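Local coordinates for Alpha/beta hydrolase family protein (Bacillus anthracis, PDB 3OOS), which probably catalyses the hydrolysis of a substrate not yet identified, as a member of the alpha/beta hydrolase fold family, at residues Leu116-Val121 and Pro223-Cys228; Ala124-Glu129 and Ser240-Asn245. One frame throughout, in Å; residues are numbered along the deposited sequence.

Overall arrangement
Both contacts are buried, and both bind the part of the chain around strand 116-122 to the region of strand 224-229 and helix 237-246, more than a hundred residues later. Contact 1 lies within the central sheet, where two parallel strands are joined by direct backbone hydrogen bonds and flanked by apolar side chains. Contact 2, centred about 13 Å from it, sits beyond one face of that sheet: the loop after strand 116-122 meets helix 237-246 through one isoleucine and four bridging waters, without a direct hydrogen bond. The two touch where Ile226 and Cys228 of the strand pack on Ile243 and Ser240 of the helix.

Contact 1 of 2, residues Leu116-Val121 and Pro223-Cys228; sequences LTKIIV and PSFIYC
Val121, Phe225 and Ile119 contribute the largest shares of the surface buried in this pairing of neighbouring parallel strands in the central sheet of an alpha/beta hydrolase fold. Strands 118-121 and 224-228 run 5° apart, and four backbone bonds join them. Phe225 is gripped through both its polar backbone atoms: its N gives a nearly straight bond to Ile119 O (2.8 Å), and its O accepts from Val121 N at 2.9 Å. Ile119 N reaches Pro223 O, and Tyr227 N closes the series on Val121 O.

On one face of the sheet, Val121 and Ile226 run alongside each other. Ile226 folds its chain back (chi2 -55°), which carries CD1 across to Val121 CB at 3.7 Å. Next along this face, Ile119 sets CG1 between its own N and carbonyl carbon (chi1 53°), bringing CG1 to 3.4 Å from Ser224 OG; that hydroxyl is hydrogen-bonded to Ile222 O.

The other face carries Ile120 and the Phe225 ring. Lys118 CB comes to the edge of that ring, 4.1 Å from CE2, while Ile120 CG1 lies 4.0 Å from Phe225 CB. Farther on, Ile120 CG2 meets the edge of the Tyr227 ring in its plane, 3.9 Å from CE2. The polar ends on this side are held by more distant parts of the chain: Lys118 NZ by Thr277 O and Tyr50 OH, Tyr227 OH by His98 ND1.

Strand 93-98 continues the sheet beyond 116-122, and strand 250-255 continues it beyond 224-229. Helix 100-112 packs on Ile119 and Val121, helix 237-246 rests on Ile226, and on the opposite face Phe270 and Phe273 of helix 267-276 meet Tyr227 edge-to-face.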
ATOM      1  N   LEU A 116      15.463   3.527  -7.513  1.00  9.65           N
ATOM      2  CA  LEU A 116      14.131   3.294  -8.078  1.00  9.67           C
ATOM      3  C   LEU A 116      14.017   3.683  -9.546  1.00  9.75           C
ATOM      4  O   LEU A 116      14.462   4.758  -9.949  1.00 10.31           O
ATOM      5  CB  LEU A 116      13.060   4.033  -7.265  1.00  9.56           C
ATOM      6  CG  LEU A 116      12.912   3.672  -5.783  1.00  9.47           C
ATOM      7  CD1 LEU A 116      11.961   4.645  -5.102  1.00  9.90           C
ATOM      8  CD2 LEU A 116      12.435   2.229  -5.592  1.00 11.07           C
ATOM      9  N   THR A 117      13.416   2.796 -10.338  1.00  9.81           N
ATOM     10  CA  THR A 117      13.112   3.086 -11.741  1.00  9.93           C
ATOM     11  C   THR A 117      11.865   3.961 -11.851  1.00  9.97           C
ATOM     12  O   THR A 117      11.703   4.712 -12.821  1.00 10.38           O
ATOM     13  CB  THR A 117      12.868   1.795 -12.547  1.00  9.97           C
ATOM     14  OG1 THR A 117      11.833   1.030 -11.918  1.00  9.57           O
ATOM     15  CG2 THR A 117      14.135   0.951 -12.628  1.00 10.06           C
ATOM     16  N   LYS A 118      10.992   3.846 -10.850  1.00  9.57           N
ATOM     17  CA  LYS A 118       9.707   4.541 -10.801  1.00  9.42           C
ATOM     18  C   LYS A 118       9.015   4.252  -9.473  1.00  9.19           C
ATOM     19  O   LYS A 118       9.364   3.292  -8.779  1.00  9.06           O
ATOM     20  CB  LYS A 118       8.787   4.065 -11.938  1.00  9.50           C
ATOM     21  CG  LYS A 118       8.295   2.613 -11.792  1.00  9.87           C
ATOM     22  CD  LYS A 118       7.755   2.055 -13.099  1.00 11.00           C
ATOM     23  CE  LYS A 118       8.884   1.590 -14.009  1.00 12.13           C
ATOM     24  NZ  LYS A 118       8.419   1.257 -15.383  1.00 12.21           N
ATOM     25  N   ILE A 119       8.030   5.080  -9.135  1.00  8.95           N
ATOM     26  CA  ILE A 119       7.068   4.737  -8.087  1.00  8.89           C
ATOM     27  C   ILE A 119       5.650   4.757  -8.644  1.00  9.01           C
ATOM     28  O   ILE A 119       5.328   5.552  -9.538  1.00  9.26           O
ATOM     29  CB  ILE A 119       7.168   5.641  -6.824  1.00  8.76           C
ATOM     30  CG1 ILE A 119       7.083   7.129  -7.194  1.00  9.04           C
ATOM     31  CG2 ILE A 119       8.437   5.306  -6.032  1.00  8.85           C
ATOM     32  CD1 ILE A 119       7.024   8.078  -5.996  1.00  8.78           C
ATOM     33  N   ILE A 120       4.828   3.841  -8.140  1.00  8.77           N
ATOM     34  CA  ILE A 120       3.392   3.835  -8.394  1.00  9.15           C
ATOM     35  C   ILE A 120       2.738   4.052  -7.038  1.00  8.82           C
ATOM     36  O   ILE A 120       3.035   3.336  -6.080  1.00  8.93           O
ATOM     37  CB  ILE A 120       2.917   2.521  -9.059  1.00  9.31           C
ATOM     38  CG1 ILE A 120       3.342   2.484 -10.531  1.00 11.07           C
ATOM     39  CG2 ILE A 120       1.397   2.384  -8.992  1.00 10.55           C
ATOM     40  CD1 ILE A 120       4.564   1.684 -10.814  1.00 12.90           C
ATOM     41  N   VAL A 121       1.875   5.061  -6.957  1.00  8.70           N
ATOM     42  CA  VAL A 121       1.350   5.536  -5.676  1.00  8.67           C
ATOM     43  C   VAL A 121      -0.163   5.688  -5.746  1.00  8.46           C
ATOM     44  O   VAL A 121      -0.676   6.590  -6.410  1.00  8.68           O
ATOM     45  CB  VAL A 121       1.985   6.901  -5.280  1.00  8.60           C
ATOM     46  CG1 VAL A 121       1.545   7.315  -3.877  1.00  8.91           C
ATOM     47  CG2 VAL A 121       3.515   6.849  -5.367  1.00  9.35           C
ATOM     48  N   PRO A 223      10.245   8.859 -12.488  1.00 10.76           N
ATOM     49  CA  PRO A 223       8.865   8.736 -12.959  1.00 10.85           C
ATOM     50  C   PRO A 223       7.950   8.307 -11.820  1.00 10.70           C
ATOM     51  O   PRO A 223       8.263   7.367 -11.087  1.00 10.66           O
ATOM     52  CB  PRO A 223       8.956   7.636 -14.018  1.00 10.93           C
ATOM     53  CG  PRO A 223      10.338   7.748 -14.542  1.00 11.14           C
ATOM     54  CD  PRO A 223      11.176   8.100 -13.347  1.00 10.89           C
ATOM     55  N   SER A 224       6.843   9.021 -11.664  1.00 10.44           N
ATOM     56  CA  SER A 224       5.928   8.788 -10.558  1.00 10.34           C
ATOM     57  C   SER A 224       4.508   8.696 -11.082  1.00 10.37           C
ATOM     58  O   SER A 224       3.977   9.658 -11.637  1.00 11.30           O
ATOM     59  CB  SER A 224       6.060   9.909  -9.527  1.00 10.09           C
ATOM     60  OG  SER A 224       7.392   9.959  -9.044  1.00 10.14           O
ATOM     61  N   PHE A 225       3.903   7.525 -10.917  1.00  9.93           N
ATOM     62  CA  PHE A 225       2.576   7.272 -11.456  1.00  9.89           C
ATOM     63  C   PHE A 225       1.567   7.242 -10.319  1.00  9.74           C
ATOM     64  O   PHE A 225       1.470   6.259  -9.581  1.00  9.75           O
ATOM     65  CB  PHE A 225       2.575   5.974 -12.279  1.00  9.98           C
ATOM     66  CG  PHE A 225       3.569   5.982 -13.412  1.00 10.56           C
ATOM     67  CD1 PHE A 225       3.223   6.500 -14.658  1.00 11.47           C
ATOM     68  CD2 PHE A 225       4.856   5.480 -13.231  1.00 10.87           C
ATOM     69  CE1 PHE A 225       4.149   6.519 -15.708  1.00 12.20           C
ATOM     70  CE2 PHE A 225       5.784   5.490 -14.274  1.00 11.45           C
ATOM     71  CZ  PHE A 225       5.430   6.011 -15.514  1.00 11.83           C
ATOM     72  N   ILE A 226       0.847   8.350 -10.174  1.00  9.62           N
ATOM     73  CA  ILE A 226      -0.093   8.544  -9.072  1.00  9.34           C
ATOM     74  C   ILE A 226      -1.497   8.206  -9.556  1.00  9.34           C
ATOM     75  O   ILE A 226      -1.863   8.539 -10.675  1.00  9.48           O
ATOM     76  CB  ILE A 226      -0.060  10.018  -8.550  1.00  9.52           C
ATOM     77  CG1 ILE A 226       1.377  10.576  -8.486  1.00  9.21           C
ATOM     78  CG2 ILE A 226      -0.790  10.155  -7.213  1.00  9.15           C
ATOM     79  CD1 ILE A 226       2.381   9.740  -7.670  1.00  9.33           C
ATOM     80  N   TYR A 227      -2.282   7.529  -8.723  1.00  9.19           N
ATOM     81  CA  TYR A 227      -3.674   7.236  -9.076  1.00  9.28           C
ATOM     82  C   TYR A 227      -4.541   7.243  -7.824  1.00  9.35           C
ATOM     83  O   TYR A 227      -4.035   7.108  -6.707  1.00  9.35           O
ATOM     84  CB  TYR A 227      -3.801   5.889  -9.821  1.00  9.37           C
ATOM     85  CG  TYR A 227      -3.663   4.686  -8.911  1.00  9.42           C
ATOM     86  CD1 TYR A 227      -4.762   4.196  -8.200  1.00  9.76           C
ATOM     87  CD2 TYR A 227      -2.432   4.049  -8.746  1.00  9.66           C
ATOM     88  CE1 TYR A 227      -4.640   3.108  -7.349  1.00  9.93           C
ATOM     89  CE2 TYR A 227      -2.301   2.951  -7.901  1.00  9.94           C
ATOM     90  CZ  TYR A 227      -3.410   2.490  -7.204  1.00  9.70           C
ATOM     91  OH  TYR A 227      -3.291   1.416  -6.352  1.00 10.56           O
ATOM     92  N   CYS A 228      -5.848   7.385  -8.018  1.00  9.55           N
ATOM     93  CA  CYS A 228      -6.795   7.369  -6.913  1.00  9.79           C
ATOM     94  C   CYS A 228      -8.205   7.184  -7.441  1.00 10.16           C
ATOM     95  O   CYS A 228      -8.537   7.664  -8.529  1.00 10.21           O
ATOM     96  CB  CYS A 228      -6.718   8.681  -6.127  1.00  9.95           C
ATOM     97  SG  CYS A 228      -7.545   8.668  -4.517  1.00 10.48           S
TER

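Contact 2 of 2, residues Ala124-Glu129 and Ser240-Asn245; sequences AAASKE and SCEIAN
Ile243 lays its CG1-CD1 arm along the backbone from Ala124 to Ala126, with CD1 3.6 Å from Ala125 N and CG1 4.0 Å from Ala126 CB. In this alpha/beta hydrolase fold, the contact joins the loop after strand 116-122 to helix 237-246, which follows strand 224-229. CG1 stands anti to the carbonyl carbon of Ile243 (chi1 -68°), and the extended chi2 carries CD1 out to the loop. The small alanine side chains let the isoleucine come close to the main chain; Ala124 CB also touches CD1.

No hydrogen bond crosses directly, and the polar groups are linked through water. Ser240 OG binds two waters: one accepts from Ala124 N, and the other lies within hydrogen-bonding distance of Ala124 O. Two residues farther along the helix, Glu242 stretches out with chi1 and chi2 both near 175° and brings OE1 to two more waters, each donating to it. One accepts from Ala126 N; the other bonds to Ser127 OG. Two such donors would probably favour a charged carboxylate.

Beyond the two segments, Tyr211 OH bonds Ala125 O, and Arg214 of helix 214-217 touches Ala126, Ser127 and Glu242. Ser127 also forms an ST turn, in which its OG accepts from Glu129 N at 3.1 Å.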
ATOM      1  N   ALA A 124      -3.068   7.692  -1.736  1.00  7.80           N
ATOM      2  CA  ALA A 124      -2.201   8.088  -0.630  1.00  7.83           C
ATOM      3  C   ALA A 124      -2.261   9.585  -0.343  1.00  8.12           C
ATOM      4  O   ALA A 124      -3.138  10.298  -0.838  1.00  8.71           O
ATOM      5  CB  ALA A 124      -0.763   7.631  -0.893  1.00  7.81           C
ATOM      6  N   ALA A 125      -1.333  10.047   0.486  1.00  8.09           N
ATOM      7  CA  ALA A 125      -1.233  11.457   0.833  1.00  8.34           C
ATOM      8  C   ALA A 125       0.220  11.761   1.133  1.00  8.65           C
ATOM      9  O   ALA A 125       0.970  10.872   1.540  1.00  8.90           O
ATOM     10  CB  ALA A 125      -2.108  11.776   2.035  1.00  8.29           C
ATOM     11  N   ALA A 126       0.611  13.015   0.927  1.00  9.01           N
ATOM     12  CA  ALA A 126       1.987  13.457   1.161  1.00  9.29           C
ATOM     13  C   ALA A 126       2.232  13.895   2.610  1.00  9.68           C
ATOM     14  O   ALA A 126       3.365  14.206   2.987  1.00  9.82           O
ATOM     15  CB  ALA A 126       2.348  14.582   0.190  1.00  9.60           C
ATOM     16  N   SER A 127       1.171  13.933   3.415  1.00  9.88           N
ATOM     17  CA  SER A 127       1.294  14.254   4.839  1.00 10.39           C
ATOM     18  C   SER A 127       0.127  13.680   5.632  1.00 10.76           C
ATOM     19  O   SER A 127      -0.818  13.133   5.061  1.00 10.81           O
ATOM     20  CB  SER A 127       1.365  15.768   5.056  1.00 10.32           C
ATOM     21  OG  SER A 127       0.066  16.336   5.029  1.00 10.41           O
ATOM     22  N   LYS A 128       0.203  13.826   6.952  1.00 11.43           N
ATOM     23  CA  LYS A 128      -0.849  13.381   7.864  1.00 12.19           C
ATOM     24  C   LYS A 128      -2.157  14.176   7.728  1.00 12.58           C
ATOM     25  O   LYS A 128      -3.166  13.811   8.338  1.00 12.54           O
ATOM     26  CB  LYS A 128      -0.343  13.454   9.310  1.00 12.66           C
ATOM     27  CG  LYS A 128      -0.060  14.861   9.823  1.00 13.70           C
ATOM     28  CD  LYS A 128       0.317  14.830  11.298  1.00 16.36           C
ATOM     29  CE  LYS A 128       0.580  16.226  11.835  1.00 17.52           C
ATOM     30  NZ  LYS A 128       0.999  16.182  13.267  1.00 18.67           N
ATOM     31  N   GLU A 129      -2.131  15.237   6.917  1.00 12.85           N
ATOM     32  CA  GLU A 129      -3.278  16.139   6.831  0.50 13.36           C
ATOM     33  C   GLU A 129      -4.530  15.506   6.204  1.00 13.33           C
ATOM     34  O   GLU A 129      -5.628  16.051   6.339  1.00 13.52           O
ATOM     35  CB  GLU A 129      -2.894  17.474   6.179  0.50 13.63           C
ATOM     36  CG  GLU A 129      -1.908  18.275   7.029  0.50 14.66           C
ATOM     37  CD  GLU A 129      -1.764  19.720   6.591  0.50 15.98           C
ATOM     38  OE1 GLU A 129      -0.963  20.446   7.216  0.50 17.45           O
ATOM     39  OE2 GLU A 129      -2.447  20.133   5.632  0.50 16.66           O
ATOM     40  N   SER A 240      -4.127  12.916  -3.668  1.00  9.64           N
ATOM     41  CA  SER A 240      -3.407  12.378  -4.823  1.00  9.74           C
ATOM     42  C   SER A 240      -3.090  13.496  -5.812  1.00  9.89           C
ATOM     43  O   SER A 240      -2.023  13.497  -6.427  1.00 10.02           O
ATOM     44  CB  SER A 240      -4.190  11.252  -5.495  1.00  9.37           C
ATOM     45  OG  SER A 240      -4.153  10.067  -4.706  1.00  9.46           O
ATOM     46  N   CYS A 241      -4.010  14.453  -5.949  1.00 10.20           N
ATOM     47  CA  CYS A 241      -3.752  15.635  -6.776  1.00 10.61           C
ATOM     48  C   CYS A 241      -2.532  16.396  -6.268  1.00 10.53           C
ATOM     49  O   CYS A 241      -1.679  16.817  -7.059  1.00 10.48           O
ATOM     50  CB  CYS A 241      -4.966  16.559  -6.810  1.00 11.04           C
ATOM     51  SG  CYS A 241      -6.363  15.865  -7.681  1.00 12.00           S
ATOM     52  N   GLU A 242      -2.445  16.553  -4.945  1.00 10.15           N
ATOM     53  CA  GLU A 242      -1.311  17.240  -4.336  1.00 10.25           C
ATOM     54  C   GLU A 242       0.001  16.517  -4.630  1.00  9.93           C
ATOM     55  O   GLU A 242       0.972  17.143  -5.049  1.00 10.00           O
ATOM     56  CB  GLU A 242      -1.497  17.394  -2.823  1.00 10.25           C
ATOM     57  CG  GLU A 242      -0.277  18.009  -2.139  1.00 11.33           C
ATOM     58  CD  GLU A 242      -0.479  18.270  -0.663  1.00 12.56           C
ATOM     59  OE1 GLU A 242      -0.885  17.341   0.062  1.00 12.96           O
ATOM     60  OE2 GLU A 242      -0.214  19.410  -0.228  1.00 14.62           O
ATOM     61  N   ILE A 243       0.023  15.202  -4.406  1.00  9.61           N
ATOM     62  CA  ILE A 243       1.214  14.398  -4.691  1.00  9.50           C
ATOM     63  C   ILE A 243       1.686  14.587  -6.135  1.00  9.70           C
ATOM     64  O   ILE A 243       2.864  14.867  -6.376  1.00  9.67           O
ATOM     65  CB  ILE A 243       0.978  12.893  -4.409  1.00  9.40           C
ATOM     66  CG1 ILE A 243       0.801  12.645  -2.906  1.00  9.37           C
ATOM     67  CG2 ILE A 243       2.140  12.060  -4.944  1.00  9.40           C
ATOM     68  CD1 ILE A 243       0.170  11.289  -2.576  1.00  9.72           C
ATOM     69  N   ALA A 244       0.765  14.440  -7.084  1.00  9.89           N
ATOM     70  CA  ALA A 244       1.101  14.545  -8.503  1.00 10.16           C
ATOM     71  C   ALA A 244       1.575  15.941  -8.901  1.00 10.47           C
ATOM     72  O   ALA A 244       2.415  16.080  -9.792  1.00 10.81           O
ATOM     73  CB  ALA A 244      -0.072  14.112  -9.361  1.00 10.06           C
ATOM     74  N   ASN A 245       1.045  16.969  -8.241  1.00 10.53           N
ATOM     75  CA  ASN A 245       1.497  18.337  -8.490  1.00 11.15           C
ATOM     76  C   ASN A 245       2.908  18.601  -7.957  1.00 11.26           C
ATOM     77  O   ASN A 245       3.723  19.253  -8.622  1.00 11.31           O
ATOM     78  CB  ASN A 245       0.517  19.357  -7.907  1.00 11.46           C
ATOM     79  CG  ASN A 245       1.011  20.782  -8.059  1.00 12.52           C
ATOM     80  OD1 ASN A 245       0.981  21.353  -9.153  1.00 14.51           O
ATOM     81  ND2 ASN A 245       1.491  21.359  -6.963  1.00 11.74           N
TER
HETATM   82  O   HOH W   1      -1.867   8.518  -4.334  1.00  9.74           O
HETATM   83  O   HOH W   2      -5.417  10.062  -2.386  1.00 10.38           O
HETATM   84  O   HOH W   3      -1.120  14.675  -0.397  1.00  9.42           O
HETATM   85  O   HOH W   4      -1.079  17.131   2.752  1.00 11.43           O